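Local coordinates for acyl-CoA dehydrogenase domain protein Tcur3481 (Thermomonospora curvata, PDB 6WY9) that binds the flavin cofactor FAD and probably acts as an acyl-CoA dehydrogenase, an oxidoreductase that removes hydrogen from acyl-CoA thioesters, at residues 148-153 and 200-205; 132-137 and 164-169. One frame throughout, in Å; residues are numbered along the deposited sequence.

Interaction 1 of 2, residues 148-153 and 200-205; sequences SGTKAV and NLTLDA
Gly149 and Lys151 pair with Leu203 and Leu201 in the middle beta domain of the acyl-CoA dehydrogenase fold. The strands run antiparallel, and both pairs are hydrogen-bonded. Leu203 N gives to Gly149 O at 2.9 Å, and Leu201 N to Lys151 O at 2.8 Å. Between them Thr150 and Thr202 form a non-hydrogen-bonded pair, with side chains lying side by side on the exposed face. On the buried face Lys151 CG lies 4.0 Å from Leu203 CD1. Asn200 extends the pairing with its side chain. Its OD1 accepts Val153 N at 3.0 Å, in the plane of the amide carbonyl. With chi1 at -59° CG lies beside the backbone N, and the side chain runs next to that of Val153, which leaves OD1 near Val153 N. At the other end the chain turns a corner in both segments, and Ser148 OG accepts Ala205 N at 2.9 Å through a bent bond (142°). Further out, the lysine chain bends at chi2 and chi3, which carries its amine away from strand 200-203 to a salt bridge with Glu125. Asn200 ND2 bonds to the backbone of a chain of another protein in the assembly. A water 2.7 Å from Ser148 OG donates to Asp204 OD1, also at 2.7 Å.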
ATOM      1  N   SER B 148      14.701  -2.818 -40.023  1.00 57.63           N
ATOM      2  CA  SER B 148      14.500  -4.253 -39.875  1.00 56.97           C
ATOM      3  C   SER B 148      14.362  -4.590 -38.403  1.00 55.21           C
ATOM      4  O   SER B 148      15.235  -4.252 -37.601  1.00 56.13           O
ATOM      5  CB  SER B 148      15.653  -5.053 -40.482  1.00 57.87           C
ATOM      6  OG  SER B 148      15.564  -5.065 -41.892  1.00 60.06           O
ATOM      7  N   GLY B 149      13.290  -5.286 -38.069  1.00 52.97           N
ATOM      8  CA  GLY B 149      13.024  -5.678 -36.703  1.00 51.26           C
ATOM      9  C   GLY B 149      11.544  -5.976 -36.574  1.00 52.23           C
ATOM     10  O   GLY B 149      10.846  -6.164 -37.578  1.00 53.45           O
ATOM     11  N   THR B 150      11.083  -6.004 -35.329  1.00 51.77           N
ATOM     12  CA  THR B 150       9.670  -6.202 -35.026  1.00 51.58           C
ATOM     13  C   THR B 150       9.283  -5.220 -33.946  1.00 49.10           C
ATOM     14  O   THR B 150      10.092  -4.937 -33.055  1.00 47.68           O
ATOM     15  CB  THR B 150       9.402  -7.596 -34.500  1.00 54.11           C
ATOM     16  OG1 THR B 150      10.223  -7.752 -33.352  1.00 55.83           O
ATOM     17  CG2 THR B 150       9.821  -8.652 -35.498  1.00 55.18           C
ATOM     18  N   LYS B 151       8.046  -4.732 -33.993  1.00 46.52           N
ATOM     19  CA  LYS B 151       7.516  -3.904 -32.914  1.00 45.29           C
ATOM     20  C   LYS B 151       6.260  -4.561 -32.363  1.00 45.27           C
ATOM     21  O   LYS B 151       5.531  -5.253 -33.089  1.00 46.32           O
ATOM     22  CB  LYS B 151       7.179  -2.480 -33.381  1.00 45.04           C
ATOM     23  CG  LYS B 151       8.241  -1.838 -34.245  1.00 45.04           C
ATOM     24  CD  LYS B 151       9.582  -1.607 -33.482  1.00 46.03           C
ATOM     25  CE  LYS B 151       9.461  -0.508 -32.394  1.00 43.46           C
ATOM     26  NZ  LYS B 151      10.774  -0.319 -31.726  1.00 44.14           N
ATOM     27  N   ALA B 152       6.014  -4.351 -31.082  1.00 41.84           N
ATOM     28  CA  ALA B 152       4.940  -5.040 -30.387  1.00 41.59           C
ATOM     29  C   ALA B 152       3.686  -4.173 -30.291  1.00 40.81           C
ATOM     30  O   ALA B 152       3.755  -2.995 -29.925  1.00 38.82           O
ATOM     31  CB  ALA B 152       5.398  -5.436 -28.966  1.00 40.12           C
ATOM     32  N   VAL B 153       2.526  -4.802 -30.522  1.00 40.17           N
ATOM     33  CA  VAL B 153       1.238  -4.245 -30.114  1.00 40.69           C
ATOM     34  C   VAL B 153       1.150  -2.765 -30.466  1.00 40.58           C
ATOM     35  O   VAL B 153       0.893  -1.909 -29.607  1.00 39.90           O
ATOM     36  CB  VAL B 153       0.935  -4.465 -28.604  1.00 40.93           C
ATOM     37  CG1 VAL B 153       0.620  -5.950 -28.303  1.00 41.54           C
ATOM     38  CG2 VAL B 153       2.034  -3.920 -27.661  1.00 40.44           C
ATOM     39  N   ASN B 200       1.142  -6.536 -34.270  1.00 45.91           N
ATOM     40  CA  ASN B 200       2.551  -6.898 -34.081  1.00 45.88           C
ATOM     41  C   ASN B 200       3.218  -6.715 -35.443  1.00 47.82           C
ATOM     42  O   ASN B 200       2.848  -7.374 -36.415  1.00 48.50           O
ATOM     43  CB  ASN B 200       2.706  -8.322 -33.546  1.00 45.48           C
ATOM     44  CG  ASN B 200       1.998  -8.527 -32.188  1.00 43.00           C
ATOM     45  OD1 ASN B 200       1.907  -7.603 -31.384  1.00 41.62           O
ATOM     46  ND2 ASN B 200       1.518  -9.743 -31.928  1.00 41.65           N
ATOM     47  N   LEU B 201       4.151  -5.770 -35.516  1.00 48.00           N
ATOM     48  CA  LEU B 201       4.670  -5.230 -36.765  1.00 51.03           C
ATOM     49  C   LEU B 201       5.974  -5.937 -37.140  1.00 51.45           C
ATOM     50  O   LEU B 201       6.886  -6.027 -36.308  1.00 50.76           O
ATOM     51  CB  LEU B 201       4.920  -3.733 -36.567  1.00 54.09           C
ATOM     52  CG  LEU B 201       4.339  -2.615 -37.432  1.00 58.49           C
ATOM     53  CD1 LEU B 201       5.269  -1.383 -37.312  1.00 59.32           C
ATOM     54  CD2 LEU B 201       4.121  -3.060 -38.909  1.00 60.59           C
ATOM     55  N   THR B 202       6.067  -6.456 -38.368  1.00 50.92           N
ATOM     56  CA  THR B 202       7.331  -6.987 -38.885  1.00 53.50           C
ATOM     57  C   THR B 202       7.855  -6.050 -39.967  1.00 53.96           C
ATOM     58  O   THR B 202       7.125  -5.710 -40.909  1.00 55.20           O
ATOM     59  CB  THR B 202       7.190  -8.416 -39.447  1.00 56.20           C
ATOM     60  OG1 THR B 202       6.923  -9.342 -38.388  1.00 57.93           O
ATOM     61  CG2 THR B 202       8.486  -8.859 -40.116  1.00 57.48           C
ATOM     62  N   LEU B 203       9.122  -5.642 -39.842  1.00 53.08           N
ATOM     63  CA  LEU B 203       9.760  -4.741 -40.793  1.00 52.62           C
ATOM     64  C   LEU B 203      10.944  -5.458 -41.423  1.00 55.58           C
ATOM     65  O   LEU B 203      11.898  -5.824 -40.733  1.00 54.47           O
ATOM     66  CB  LEU B 203      10.220  -3.456 -40.106  1.00 51.64           C
ATOM     67  CG  LEU B 203       9.133  -2.657 -39.407  1.00 50.19           C
ATOM     68  CD1 LEU B 203       9.249  -2.858 -37.929  1.00 49.22           C
ATOM     69  CD2 LEU B 203       9.314  -1.187 -39.727  1.00 51.31           C
ATOM     70  N   ASP B 204      10.894  -5.659 -42.729  1.00 58.54           N
ATOM     71  CA  ASP B 204      12.004  -6.312 -43.416  1.00 61.29           C
ATOM     72  C   ASP B 204      12.566  -5.283 -44.397  1.00 60.91           C
ATOM     73  O   ASP B 204      12.056  -5.127 -45.513  1.00 60.48           O
ATOM     74  CB  ASP B 204      11.516  -7.592 -44.067  1.00 66.24           C
ATOM     75  CG  ASP B 204      12.554  -8.252 -44.926  1.00 72.12           C
ATOM     76  OD1 ASP B 204      13.732  -7.833 -44.930  1.00 73.14           O
ATOM     77  OD2 ASP B 204      12.158  -9.203 -45.629  1.00 75.62           O
ATOM     78  N   ALA B 205      13.592  -4.557 -43.942  1.00 58.83           N
ATOM     79  CA  ALA B 205      14.280  -3.557 -44.753  1.00 57.29           C
ATOM     80  C   ALA B 205      13.280  -2.547 -45.314  1.00 56.62           C
ATOM     81  O   ALA B 205      13.267  -2.239 -46.511  1.00 56.40           O
ATOM     82  CB  ALA B 205      15.087  -4.220 -45.870  1.00 59.44           C
TER
HETATM   83  O   HOH W   1      15.667  -7.518 -43.006  1.00 64.14           O

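Interaction 2 of 2, residues 132-137 and 164-169; sequences AAPGCT and LVSATG
In the beta domain of this acyl-CoA dehydrogenase fold, the loop that leads into strand 137-141 packs on strand 164-169, with Pro134 and Cys136 set against Ser166, Ala167 and Thr168. Thr168 grips two loop carbonyls. Its backbone N gives a nearly straight bond (169°) to Cys136 O at 2.8 Å. Its OG1 donates to Pro134 O, also at 2.8 Å, in the carbonyl plane and on a lone pair. The torsion chi1 of -64° keeps OG1 beside its own backbone N, and both donors serve the same loop. With an alanine here the backbone bond could stay, but Pro134 O would probably be left without its hydroxyl mate and this part of the loop would be less firmly held.

The buried Pro134 ring lies against the strand and crosses the Thr168 side chain at about a right angle. Its CD lies 3.5 Å from Thr168 OG1. Its CG reaches Ser166 OG at 3.6 Å, so two hydroxyl oxygens touch the ring at different carbons. Cys136 turns SG anti to its N (chi1 -168°), which brings the sulfur 4.1 Å from Ala167 CB. The carboxylate of Glu125 accepts the backbone N-H groups of Gly135 and Cys136, OE1 from the first and OE2 from the second. Where the loop becomes strand, Thr137 and Thr168 form a single bridge. Thr137 CA makes a CA-H...O contact there with Thr168 O at 3.5 Å.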
ATOM      1  N   ALA B 132      13.600   3.439 -24.954  1.00 43.71           N
ATOM      2  CA  ALA B 132      14.655   4.399 -25.229  1.00 45.86           C
ATOM      3  C   ALA B 132      15.825   3.779 -25.982  1.00 46.62           C
ATOM      4  O   ALA B 132      16.713   4.511 -26.420  1.00 47.66           O
ATOM      5  CB  ALA B 132      15.161   5.014 -23.905  1.00 45.94           C
ATOM      6  N   ALA B 133      15.855   2.449 -26.133  1.00 46.02           N
ATOM      7  CA  ALA B 133      16.924   1.763 -26.867  1.00 47.22           C
ATOM      8  C   ALA B 133      16.281   0.650 -27.697  1.00 48.09           C
ATOM      9  O   ALA B 133      16.453  -0.547 -27.426  1.00 47.22           O
ATOM     10  CB  ALA B 133      18.005   1.234 -25.907  1.00 47.32           C
ATOM     11  N   PRO B 134      15.527   1.023 -28.738  1.00 48.67           N
ATOM     12  CA  PRO B 134      14.855   0.010 -29.571  1.00 48.94           C
ATOM     13  C   PRO B 134      15.856  -0.982 -30.147  1.00 47.85           C
ATOM     14  O   PRO B 134      16.944  -0.601 -30.591  1.00 48.80           O
ATOM     15  CB  PRO B 134      14.194   0.831 -30.694  1.00 50.69           C
ATOM     16  CG  PRO B 134      14.467   2.273 -30.393  1.00 51.19           C
ATOM     17  CD  PRO B 134      15.485   2.378 -29.310  1.00 50.25           C
ATOM     18  N   GLY B 135      15.464  -2.264 -30.176  1.00 46.23           N
ATOM     19  CA  GLY B 135      16.241  -3.259 -30.908  1.00 47.71           C
ATOM     20  C   GLY B 135      16.026  -3.208 -32.411  1.00 49.60           C
ATOM     21  O   GLY B 135      16.897  -3.620 -33.181  1.00 53.48           O
ATOM     22  N   CYS B 136      14.878  -2.714 -32.849  1.00 49.93           N
ATOM     23  CA  CYS B 136      14.666  -2.457 -34.263  1.00 51.95           C
ATOM     24  C   CYS B 136      15.813  -1.613 -34.809  1.00 54.28           C
ATOM     25  O   CYS B 136      16.280  -0.675 -34.154  1.00 53.63           O
ATOM     26  CB  CYS B 136      13.312  -1.762 -34.455  1.00 51.72           C
ATOM     27  SG  CYS B 136      12.747  -1.701 -36.222  1.00 55.70           S
ATOM     28  N   THR B 137      16.320  -2.005 -35.980  1.00 55.56           N
ATOM     29  CA  THR B 137      17.516  -1.412 -36.573  1.00 58.53           C
ATOM     30  C   THR B 137      17.154  -0.463 -37.709  1.00 58.31           C
ATOM     31  O   THR B 137      16.189  -0.694 -38.443  1.00 58.33           O
ATOM     32  CB  THR B 137      18.438  -2.506 -37.112  1.00 60.76           C
ATOM     33  OG1 THR B 137      18.724  -3.415 -36.048  1.00 60.52           O
ATOM     34  CG2 THR B 137      19.732  -1.909 -37.598  1.00 64.43           C
ATOM     35  N   LEU B 164       4.947   6.261 -37.016  1.00 49.90           N
ATOM     36  CA  LEU B 164       6.254   6.619 -36.494  1.00 48.63           C
ATOM     37  C   LEU B 164       6.812   5.412 -35.747  1.00 48.56           C
ATOM     38  O   LEU B 164       6.187   4.929 -34.791  1.00 50.34           O
ATOM     39  CB  LEU B 164       6.155   7.830 -35.570  1.00 47.13           C
ATOM     40  CG  LEU B 164       5.489   9.057 -36.155  1.00 48.01           C
ATOM     41  CD1 LEU B 164       5.626  10.232 -35.212  1.00 48.27           C
ATOM     42  CD2 LEU B 164       6.084   9.400 -37.590  1.00 49.31           C
ATOM     43  N   VAL B 165       7.993   4.954 -36.159  1.00 46.82           N
ATOM     44  CA  VAL B 165       8.621   3.721 -35.676  1.00 44.97           C
ATOM     45  C   VAL B 165       9.962   4.080 -35.039  1.00 44.74           C
ATOM     46  O   VAL B 165      10.802   4.692 -35.701  1.00 44.93           O
ATOM     47  CB  VAL B 165       8.861   2.734 -36.839  1.00 45.55           C
ATOM     48  CG1 VAL B 165       9.660   1.477 -36.364  1.00 46.82           C
ATOM     49  CG2 VAL B 165       7.553   2.369 -37.530  1.00 45.85           C
ATOM     50  N   SER B 166      10.180   3.670 -33.782  1.00 43.97           N
ATOM     51  CA  SER B 166      11.471   3.894 -33.146  1.00 44.17           C
ATOM     52  C   SER B 166      12.439   2.768 -33.530  1.00 45.77           C
ATOM     53  O   SER B 166      12.052   1.594 -33.621  1.00 45.52           O
ATOM     54  CB  SER B 166      11.295   4.012 -31.613  1.00 43.52           C
ATOM     55  OG  SER B 166      10.967   2.769 -31.022  1.00 41.78           O
ATOM     56  N   ALA B 167      13.690   3.144 -33.815  1.00 46.23           N
ATOM     57  CA  ALA B 167      14.743   2.220 -34.250  1.00 48.22           C
ATOM     58  C   ALA B 167      16.113   2.807 -33.908  1.00 49.83           C
ATOM     59  O   ALA B 167      16.264   4.021 -33.743  1.00 52.74           O
ATOM     60  CB  ALA B 167      14.655   1.933 -35.758  1.00 48.35           C
ATOM     61  N   THR B 168      17.110   1.942 -33.805  1.00 48.89           N
ATOM     62  CA  THR B 168      18.485   2.378 -33.539  1.00 51.55           C
ATOM     63  C   THR B 168      19.295   2.347 -34.831  1.00 55.01           C
ATOM     64  O   THR B 168      19.411   1.295 -35.485  1.00 56.13           O
ATOM     65  CB  THR B 168      19.113   1.521 -32.440  1.00 51.50           C
ATOM     66  OG1 THR B 168      18.367   1.734 -31.222  1.00 50.72           O
ATOM     67  CG2 THR B 168      20.636   1.865 -32.207  1.00 54.41           C
ATOM     68  N   GLY B 169      19.806   3.521 -35.227  1.00 57.35           N
ATOM     69  CA  GLY B 169      20.688   3.632 -36.362  1.00 60.09           C
ATOM     70  C   GLY B 169      22.145   3.657 -35.942  1.00 61.75           C
ATOM     71  O   GLY B 169      22.478   3.363 -34.793  1.00 60.14           O
TER

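How the interactions relate
Interactions 1 and 2 both reach the same mixed beta sheet, with centres about 10 Å apart. Their segments alternate along the chain. Residues 132-137 and 148-153 meet where Ser148 O lies 3.0 Å from Thr137 N, a probable hydrogen bond. Lys151 ties the two contacts together from the buried face of interaction 1. Its NZ lies 3.0 Å from Ser166 O, a probable hydrogen bond, and packs 3.8 Å from Pro134 CB. The two Glu125 bonds already named, to Lys151 and to Cys136 N, fall on one oxygen, OE2. That oxygen thus meets both strand 144-154 and the loop. Both contacts lie away from the FAD pocket.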